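Local coordinates for protein serine protease inhibitor 4, isoform B (Drosophila melanogaster, PDB 4P0F) that probably inhibits serine proteases, and perhaps cysteine proteases, as a member of the serpin family, captured here in its cleaved form, at residues 101-106 and 303-308; 158-163 and 338-343. All coordinates share one frame; numbering follows the deposited sequence.

Contact 1 of 2, residues 101-106 and 303-308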
loop_
_atom_site.group_PDB
_atom_site.type_symbol
_atom_site.label_atom_id
_atom_site.label_comp_id
_atom_site.label_asym_id
_atom_site.label_seq_id
_atom_site.Cartn_x
_atom_site.Cartn_y
_atom_site.Cartn_z
ATOM N N ASP A 101 -18.824 17.626 12.313
ATOM C CA ASP A 101 -20.152 17.744 12.921
ATOM C C ASP A 101 -20.969 18.817 12.223
ATOM O O ASP A 101 -20.476 19.919 11.995
ATOM C CB ASP A 101 -20.072 18.112 14.403
ATOM C CG ASP A 101 -19.651 16.953 15.293
ATOM O OD1 ASP A 101 -19.782 15.776 14.888
ATOM O OD2 ASP A 101 -19.204 17.240 16.423
ATOM N N GLY A 102 -22.223 18.493 11.923
ATOM C CA GLY A 102 -23.159 19.448 11.358
ATOM C C GLY A 102 -23.226 19.419 9.842
ATOM O O GLY A 102 -24.192 19.913 9.250
ATOM N N TYR A 103 -22.208 18.849 9.200
ATOM C CA TYR A 103 -22.199 18.734 7.745
ATOM C C TYR A 103 -22.780 17.394 7.310
ATOM O O TYR A 103 -22.520 16.367 7.925
ATOM C CB TYR A 103 -20.779 18.915 7.197
ATOM C CG TYR A 103 -20.329 20.351 7.266
ATOM C CD1 TYR A 103 -19.766 20.864 8.419
ATOM C CD2 TYR A 103 -20.508 21.215 6.186
ATOM C CE1 TYR A 103 -19.376 22.188 8.499
ATOM C CE2 TYR A 103 -20.107 22.528 6.257
ATOM C CZ TYR A 103 -19.537 23.010 7.415
ATOM O OH TYR A 103 -19.144 24.323 7.511
ATOM N N GLN A 104 -23.601 17.430 6.268
ATOM C CA GLN A 104 -24.227 16.234 5.723
ATOM C C GLN A 104 -23.583 15.874 4.391
ATOM O O GLN A 104 -23.341 16.744 3.555
ATOM C CB GLN A 104 -25.724 16.451 5.529
ATOM C CG GLN A 104 -26.449 16.872 6.794
ATOM C CD GLN A 104 -27.946 16.831 6.631
ATOM O OE1 GLN A 104 -28.588 17.855 6.383
ATOM N NE2 GLN A 104 -28.517 15.641 6.763
ATOM N N LEU A 105 -23.314 14.591 4.206
ATOM C CA LEU A 105 -22.840 14.091 2.924
ATOM C C LEU A 105 -23.947 14.179 1.892
ATOM O O LEU A 105 -25.121 14.080 2.230
ATOM C CB LEU A 105 -22.378 12.646 3.047
ATOM C CG LEU A 105 -21.256 12.345 4.039
ATOM C CD1 LEU A 105 -20.862 10.890 3.935
ATOM C CD2 LEU A 105 -20.054 13.236 3.807
ATOM N N ARG A 106 -23.581 14.369 0.629
ATOM C CA ARG A 106 -24.553 14.255 -0.445
ATOM C C ARG A 106 -24.982 12.801 -0.566
ATOM O O ARG A 106 -24.197 11.900 -0.296
ATOM C CB ARG A 106 -23.973 14.773 -1.760
ATOM C CG ARG A 106 -23.691 16.259 -1.710
ATOM C CD ARG A 106 -23.377 16.846 -3.066
ATOM N NE ARG A 106 -24.541 16.900 -3.944
ATOM C CZ ARG A 106 -24.539 17.449 -5.158
ATOM N NH1 ARG A 106 -23.438 18.011 -5.640
ATOM N NH2 ARG A 106 -25.645 17.446 -5.890
ATOM N N LYS A 303 -19.256 17.328 -4.952
ATOM C CA LYS A 303 -20.178 16.217 -4.814
ATOM C C LYS A 303 -20.026 15.495 -3.473
ATOM O O LYS A 303 -20.706 14.504 -3.233
ATOM C CB LYS A 303 -20.012 15.249 -5.982
ATOM C CG LYS A 303 -20.815 15.709 -7.209
ATOM C CD LYS A 303 -20.378 15.011 -8.494
ATOM C CE LYS A 303 -21.056 13.669 -8.688
ATOM N NZ LYS A 303 -20.591 12.999 -9.943
ATOM N N MET A 304 -19.181 16.023 -2.590
ATOM C CA MET A 304 -18.993 15.431 -1.267
ATOM C C MET A 304 -20.081 15.831 -0.266
ATOM O O MET A 304 -20.716 14.971 0.331
ATOM C CB MET A 304 -17.625 15.817 -0.707
ATOM C CG MET A 304 -16.493 15.097 -1.384
ATOM S SD MET A 304 -14.894 15.501 -0.662
ATOM C CE MET A 304 -13.908 14.111 -1.257
ATOM N N LEU A 305 -20.293 17.134 -0.103
ATOM C CA LEU A 305 -21.188 17.663 0.935
ATOM C C LEU A 305 -22.387 18.427 0.375
ATOM O O LEU A 305 -22.320 19.017 -0.703
ATOM C CB LEU A 305 -20.415 18.602 1.853
ATOM C CG LEU A 305 -19.175 18.058 2.558
ATOM C CD1 LEU A 305 -18.534 19.165 3.377
ATOM C CD2 LEU A 305 -19.532 16.882 3.427
ATOM N N GLN A 306 -23.480 18.467 1.126
ATOM C CA GLN A 306 -24.618 19.264 0.700
ATOM C C GLN A 306 -24.243 20.751 0.677
ATOM O O GLN A 306 -24.753 21.522 -0.129
ATOM C CB GLN A 306 -25.819 19.011 1.614
ATOM C CG GLN A 306 -26.264 17.559 1.573
ATOM C CD GLN A 306 -27.534 17.297 2.348
ATOM O OE1 GLN A 306 -28.017 18.156 3.082
ATOM N NE2 GLN A 306 -28.083 16.099 2.189
ATOM N N SER A 307 -23.345 21.141 1.574
ATOM C CA SER A 307 -22.851 22.512 1.638
ATOM C C SER A 307 -22.173 22.955 0.355
ATOM O O SER A 307 -21.390 22.192 -0.209
ATOM C CB SER A 307 -21.854 22.643 2.790
ATOM O OG SER A 307 -21.176 23.884 2.714
ATOM N N PRO A 308 -22.421 24.199 -0.086
ATOM C CA PRO A 308 -21.740 24.657 -1.302
ATOM C C PRO A 308 -20.299 25.146 -1.084
ATOM O O PRO A 308 -19.669 25.587 -2.050
ATOM C CB PRO A 308 -22.635 25.801 -1.784
ATOM C CG PRO A 308 -23.231 26.344 -0.561
ATOM C CD PRO A 308 -23.420 25.182 0.381
HETATM O O HOH W 1 -23.413 19.919 4.470
#
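A single beta bridge between Leu-105 and Leu-305 joins two loops at one end of the serpin's beta-sheet A: the loop 101-106, which carries the chain from strand 91-100 into helix 107-115, and the loop 303-308, which leads towards strand 311-324. The CA atoms of Leu-105 and Leu-305 lie 4.4 Å apart, and the bridge is held by one hydrogen bond on each flank. Gln-306 N donates to Gln-104 O at 3.0 Å, almost end-on to the carbonyl. Arg-106 N reaches Met-304 O at 2.9 Å, equally straight at the hydrogen but approaching from above the carbonyl plane by 36°. Farther along, one water accepts from both Gln-104 N and Ser-307 N, prolonging the pairing where the backbones part.

CD2 of Leu-105 meets CD2 of Leu-305 at 3.7 Å, while the other branch of Leu-305, CD1, touches CD2 of the Tyr-103 ring. CB of Ser-307 comes to the edge of the same ring, 3.9 Å from CE2 and near the ring plane. Ser-307 OG, turned opposite its own backbone N (chi1 169°), bonds to the backbone N of Glu-309, whose carboxylate in turn takes the hydroxyl of Tyr-103. The shaft of Arg-106 runs across 303-308, with CG 3.2 Å from Leu-305 O; a bend at chi3 (70°) then carries the guanidinium past Lys-303, and NH1 bonds to Gly-302 O. Arg-106 also holds the N-cap position of helix 107-115.

Backbone hydrogen bonds therefore fix the bridge, and the leucine methyls meet beside it; the arginine chain lies along it with its end on the Gly-302 carbonyl, while the tyrosine hydroxyl goes to the Glu-309 carboxylate.

Contact 2 of 2, residues 158-163 and 338-343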
loop_
_atom_site.group_PDB
_atom_site.type_symbol
_atom_site.label_atom_id
_atom_site.label_comp_id
_atom_site.label_asym_id
_atom_site.label_seq_id
_atom_site.Cartn_x
_atom_site.Cartn_y
_atom_site.Cartn_z
ATOM N N ASN A 158 -8.187 21.051 11.829
ATOM C CA ASN A 158 -8.685 22.236 12.530
ATOM C C ASN A 158 -10.126 22.543 12.126
ATOM O O ASN A 158 -10.775 21.728 11.479
ATOM C CB ASN A 158 -7.772 23.445 12.272
ATOM C CG ASN A 158 -7.718 23.865 10.803
ATOM O OD1 ASN A 158 -8.635 23.615 10.025
ATOM N ND2 ASN A 158 -6.624 24.514 10.425
ATOM N N SER A 159 -10.636 23.716 12.509
ATOM C CA SER A 159 -12.036 24.039 12.268
ATOM C C SER A 159 -12.399 24.120 10.787
ATOM O O SER A 159 -13.582 24.109 10.442
ATOM C CB SER A 159 -12.402 25.368 12.945
ATOM O OG SER A 159 -11.570 26.412 12.471
ATOM N N GLU A 160 -11.392 24.217 9.921
ATOM C CA GLU A 160 -11.616 24.228 8.470
ATOM C C GLU A 160 -11.722 22.821 7.869
ATOM O O GLU A 160 -12.157 22.666 6.734
ATOM C CB GLU A 160 -10.498 24.994 7.754
ATOM C CG GLU A 160 -10.408 26.465 8.117
ATOM C CD GLU A 160 -11.380 27.318 7.327
ATOM O OE1 GLU A 160 -11.145 27.531 6.114
ATOM O OE2 GLU A 160 -12.379 27.774 7.917
ATOM N N SER A 161 -11.309 21.800 8.624
ATOM C CA SER A 161 -11.396 20.418 8.157
ATOM C C SER A 161 -12.854 20.040 7.967
ATOM O O SER A 161 -13.698 20.424 8.778
ATOM C CB SER A 161 -10.741 19.447 9.152
ATOM O OG SER A 161 -9.388 19.772 9.404
ATOM N N ARG A 162 -13.156 19.286 6.915
ATOM C CA ARG A 162 -14.537 18.912 6.640
ATOM C C ARG A 162 -14.738 17.402 6.609
ATOM O O ARG A 162 -15.768 16.905 7.063
ATOM C CB ARG A 162 -14.999 19.551 5.335
ATOM C CG ARG A 162 -15.118 21.055 5.432
ATOM C CD ARG A 162 -16.348 21.478 6.245
ATOM N NE ARG A 162 -16.401 22.923 6.480
ATOM C CZ ARG A 162 -15.858 23.547 7.520
ATOM N NH1 ARG A 162 -15.201 22.867 8.456
ATOM N NH2 ARG A 162 -15.968 24.861 7.625
ATOM N N LEU A 163 -13.782 16.659 6.067
ATOM C CA LEU A 163 -13.840 15.224 6.241
ATOM C C LEU A 163 -12.485 14.587 6.083
ATOM O O LEU A 163 -11.581 15.170 5.500
ATOM C CB LEU A 163 -14.838 14.603 5.266
ATOM C CG LEU A 163 -14.607 14.884 3.790
ATOM C CD1 LEU A 163 -13.755 13.789 3.143
ATOM C CD2 LEU A 163 -15.939 15.005 3.101
ATOM N N ALA A 338 -7.202 14.125 4.192
ATOM C CA ALA A 338 -7.922 15.216 4.853
ATOM C C ALA A 338 -8.441 16.192 3.818
ATOM O O ALA A 338 -7.682 16.653 2.981
ATOM C CB ALA A 338 -7.023 15.919 5.840
ATOM N N VAL A 339 -9.733 16.510 3.904
ATOM C CA VAL A 339 -10.393 17.439 2.986
ATOM C C VAL A 339 -10.898 18.614 3.803
ATOM O O VAL A 339 -11.563 18.417 4.820
ATOM C CB VAL A 339 -11.552 16.765 2.235
ATOM C CG1 VAL A 339 -12.275 17.752 1.325
ATOM C CG2 VAL A 339 -11.039 15.581 1.416
ATOM N N ARG A 340 -10.550 19.823 3.372
ATOM C CA ARG A 340 -10.878 21.042 4.104
ATOM C C ARG A 340 -11.635 22.022 3.228
ATOM O O ARG A 340 -11.581 21.950 2.014
ATOM C CB ARG A 340 -9.604 21.712 4.621
ATOM C CG ARG A 340 -8.604 22.023 3.514
ATOM C CD ARG A 340 -7.597 23.069 3.921
ATOM N NE ARG A 340 -8.253 24.358 4.108
ATOM C CZ ARG A 340 -7.709 25.400 4.722
ATOM N NH1 ARG A 340 -6.484 25.323 5.222
ATOM N NH2 ARG A 340 -8.408 26.521 4.844
ATOM N N ARG A 341 -12.330 22.964 3.839
ATOM C CA ARG A 341 -12.890 24.037 3.036
ATOM C C ARG A 341 -11.746 24.943 2.594
ATOM O O ARG A 341 -10.781 25.145 3.330
ATOM C CB ARG A 341 -13.952 24.806 3.810
ATOM C CG ARG A 341 -13.478 25.466 5.073
ATOM C CD ARG A 341 -14.379 26.656 5.395
ATOM N NE ARG A 341 -14.206 27.715 4.406
ATOM C CZ ARG A 341 -15.084 28.690 4.177
ATOM N NH1 ARG A 341 -16.213 28.754 4.867
ATOM N NH2 ARG A 341 -14.829 29.604 3.249
ATOM N N LYS A 342 -11.827 25.457 1.371
ATOM C CA LYS A 342 -10.883 26.475 0.939
ATOM C C LYS A 342 -11.071 27.717 1.795
ATOM O O LYS A 342 -12.200 28.118 2.094
ATOM C CB LYS A 342 -11.074 26.817 -0.542
ATOM C CG LYS A 342 -11.004 25.608 -1.474
ATOM C CD LYS A 342 -11.178 26.027 -2.938
ATOM C CE LYS A 342 -11.316 24.824 -3.883
ATOM N NZ LYS A 342 -11.766 25.297 -5.235
ATOM N N ARG A 343 -9.962 28.330 2.190
ATOM C CA ARG A 343 -10.015 29.570 2.954
ATOM C C ARG A 343 -10.836 30.626 2.218
ATOM O O ARG A 343 -11.854 31.099 2.728
ATOM C CB ARG A 343 -8.603 30.091 3.211
ATOM C CG ARG A 343 -8.476 31.015 4.411
ATOM C CD ARG A 343 -7.091 31.653 4.480
ATOM N NE ARG A 343 -6.662 32.158 3.176
ATOM C CZ ARG A 343 -5.856 31.511 2.334
ATOM N NH1 ARG A 343 -5.355 30.317 2.645
ATOM N NH2 ARG A 343 -5.544 32.066 1.170
HETATM O O HOH W 2 -12.391 30.339 5.543
HETATM O O HOH W 3 -17.435 27.279 6.908
#
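Four backbone hydrogen bonds tie Glu-160, Arg-162 and Leu-163 to Val-339 and Arg-341. Arg-162 N and Leu-163 N both donate to Val-339 O, at 2.8 Å for Arg-162 and 3.1 Å for Leu-163, so this one carbonyl serves two successive residues. Val-339 N returns a bond to Leu-163 O, and Arg-341 N bonds to Glu-160 O. On the far side of strand 338-341, Lys-312 and Ser-314 continue the sheet.

Charge pairing gathers on Glu-160. Its OE1 forms salt bridges with Arg-340 NH2 at 3.2 Å and, longer, with Arg-341 NE at 3.5 Å; the carboxylate stands 76° to the first guanidinium plane. Each arginine also grips a backbone carbonyl side-on with NE and NH2, Arg-340 that of Arg-341, and Arg-341 that of Lys-342, which fixes the rotation of both groups.

Arg-162 is bent at chi2 (-74°), curling back so that NH1 bonds to Ser-159 O at 2.8 Å and to Ser-161 O at 2.9 Å. CG of Arg-341 lies over one face of its guanidinium, a water joins its NH2 to Arg-341 NH1, and its NE is salt-bridged to Glu-309. A leucine in place of Arg-162 would probably leave the turn carbonyls of Ser-159 and Ser-161 without this shared donor and the carboxylate of Glu-309 without the charged partner that Arg-162 NE supplies.

Between the two segments, apolar packing is that of Leu-163 and Val-339, which point the same way, CD1 meeting CG2 at 3.7 Å.

A type I turn with an Asx turn at Asn-158 leads into a classic beta bulge of Arg-162 and Leu-163 opposite Val-339, in the antiparallel pairing characteristic of a cleaved serpin: strand 328-341 is the reactive loop, inserted into beta-sheet A between strands 161-174 and 311-324.

Both contacts sit at the same end of beta-sheet A, their centres about 12 Å apart. Contact 2 lies within the sheet, joining strands 161-174 and 328-341; half of its touching residues are buried, yet it ends in charged groups. Contact 1 joins two loops beyond the strands, with only two buried residues, a lone bridge and no salt bridge between its segments. Its loops adjoin strands 91-100 and 311-324, which flank in the sheet the two strands of contact 2. The contacts meet through Met-304, whose SD packs on Leu-163 CD2 and Val-339 CG1, and through Tyr-103 and Leu-305, which lie against Arg-162; both also share Glu-309 as a polar partner.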